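Local coordinates for protein pyruvate formate-lyase 2 (Archaeoglobus fulgidus, PDB 2F3O) that is a glycyl radical enzyme of unsettled function, related to pyruvate formate-lyase and glycerol dehydratase and probably a lyase, at residues I153-V158 against Y269-S274. Sequence-based numbering, arbitrary orientation.
With GOL (glycerol), chain D.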
# COMPACT_ATOMS: atom_id res chain seq x y z
N ILE A 153 17.15 17.27 15.36
CA ILE A 153 15.83 16.95 15.91
C ILE A 153 15.80 16.71 17.41
O ILE A 153 15.20 17.50 18.12
CB ILE A 153 15.14 15.78 15.18
CG1 ILE A 153 15.21 15.97 13.67
CG2 ILE A 153 13.68 15.65 15.66
CD1 ILE A 153 14.46 17.16 13.19
N SER A 154 16.42 15.62 17.88
CA SER A 154 16.37 15.24 19.30
C SER A 154 14.94 15.25 19.89
O SER A 154 14.00 14.74 19.25
CB SER A 154 17.28 16.12 20.14
OG SER A 154 18.64 15.96 19.80
N HIS A 155 14.78 15.84 21.07
CA HIS A 155 13.47 15.95 21.74
C HIS A 155 12.67 14.67 21.78
O HIS A 155 11.59 14.61 21.22
CB HIS A 155 12.61 17.02 21.08
CG HIS A 155 13.17 18.39 21.20
ND1 HIS A 155 14.16 18.85 20.36
CD2 HIS A 155 12.91 19.39 22.07
CE1 HIS A 155 14.48 20.08 20.71
NE2 HIS A 155 13.74 20.42 21.76
N VAL A 156 13.21 13.65 22.41
CA VAL A 156 12.48 12.41 22.53
C VAL A 156 12.92 11.76 23.83
O VAL A 156 14.10 11.80 24.16
CB VAL A 156 12.73 11.48 21.29
CG1 VAL A 156 14.19 11.38 20.95
CG2 VAL A 156 12.11 10.10 21.50
N ALA A 157 11.97 11.25 24.60
CA ALA A 157 12.32 10.35 25.67
C ALA A 157 12.69 8.97 25.08
O ALA A 157 11.86 8.30 24.46
CB ALA A 157 11.18 10.22 26.65
N VAL A 158 13.95 8.60 25.27
CA VAL A 158 14.55 7.35 24.82
C VAL A 158 13.87 6.12 25.39
O VAL A 158 13.58 6.06 26.58
CB VAL A 158 15.99 7.34 25.30
CG1 VAL A 158 16.69 6.07 24.91
CG2 VAL A 158 16.72 8.55 24.78
N TYR A 269 21.95 16.49 18.98
CA TYR A 269 22.18 17.77 19.63
C TYR A 269 21.50 17.88 21.00
O TYR A 269 20.59 17.12 21.32
CB TYR A 269 21.94 18.95 18.67
CG TYR A 269 20.57 19.57 18.70
CD1 TYR A 269 20.41 20.92 18.95
CD2 TYR A 269 19.43 18.79 18.48
CE1 TYR A 269 19.15 21.51 18.99
CE2 TYR A 269 18.15 19.36 18.52
CZ TYR A 269 18.02 20.73 18.77
OH TYR A 269 16.77 21.29 18.83
N GLU A 270 21.97 18.84 21.79
CA GLU A 270 21.79 18.94 23.25
C GLU A 270 20.38 19.04 23.79
O GLU A 270 20.20 19.01 25.01
CB GLU A 270 22.50 20.20 23.73
CG GLU A 270 23.49 20.72 22.71
CD GLU A 270 22.94 21.80 21.78
OE1 GLU A 270 22.07 22.60 22.20
OE2 GLU A 270 23.40 21.85 20.60
N GLN A 271 19.37 19.16 22.94
CA GLN A 271 18.04 19.47 23.44
C GLN A 271 17.13 18.26 23.70
O GLN A 271 16.73 17.54 22.79
CB GLN A 271 17.34 20.48 22.54
CG GLN A 271 18.16 21.70 22.27
CD GLN A 271 18.46 22.44 23.52
OE1 GLN A 271 17.56 22.75 24.28
NE2 GLN A 271 19.74 22.74 23.76
N ALA A 272 16.83 18.06 24.97
CA ALA A 272 15.67 17.30 25.40
C ALA A 272 15.71 15.81 25.20
O ALA A 272 14.66 15.19 25.11
CB ALA A 272 14.39 17.89 24.84
N ILE A 273 16.91 15.24 25.13
CA ILE A 273 17.03 13.79 25.07
C ILE A 273 16.73 13.28 26.47
O ILE A 273 17.52 13.47 27.38
CB ILE A 273 18.44 13.38 24.65
CG1 ILE A 273 18.83 14.09 23.37
CG2 ILE A 273 18.53 11.89 24.47
CD1 ILE A 273 20.21 13.73 22.91
N SER A 274 15.58 12.64 26.64
CA SER A 274 15.05 12.38 27.97
C SER A 274 15.00 10.91 28.32
O SER A 274 15.20 10.05 27.45
CB SER A 274 13.67 13.01 28.09
OG SER A 274 13.73 14.39 27.75
C1 GOL D . 12.45 21.62 25.29
O1 GOL D . 11.55 21.62 24.22
C2 GOL D . 13.52 22.66 25.04
O2 GOL D . 13.79 22.86 23.67
C3 GOL D . 14.74 22.14 25.78
O3 GOL D . 15.51 23.24 26.15
O HOH W 1 15.01 20.60 17.04
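A buried pocket occupied by glycerol in this glycyl radical enzyme is lined by H155 and Q271, which lie side by side on two loops that continue into a short two-stranded parallel sheet. The sheet is anchored by a nearly straight hydrogen bond from S274 N to V156 O (3.0 Å, 176°) and another from V158 N to S274 O; A157 and S274 turn their CB atoms to the same face, while CG2 of V158, just past the strand, packs on CG2 of I273 at 3.8 Å. Before the sheet, the backbone N of H155 donates to Q271 O, which also sits over one face of the imidazole, offset toward the rim. CG of H155 stands beside its own backbone N (chi1 -64°), which lets the ring turn ND1 back onto I153 O at 2.8 Å, with the acceptor in the ring plane. With this bond, which is nearly straight, the ring's rotation is largely set and NE2 of H155 is turned to O2 of glycerol (3.1 Å). The hydroxyl of Y269 comes to the ring's edge at CE1, and CB of A272 touches CD2 of H155 at 3.5 Å. A phenylalanine in place of H155 has no ring nitrogen to offer, so the glycerol would probably be held less firmly at O2. Q271, bent at chi2, accepts from glycerol O3 through OE1, while its NE2 is held by E270 OE1 and A330 O; E428, N332 and D440 also hydrogen-bond the glycerol. At the start of both segments, S154 OG donates to Y269 O at 2.7 Å, tilted 25° from the carbonyl plane.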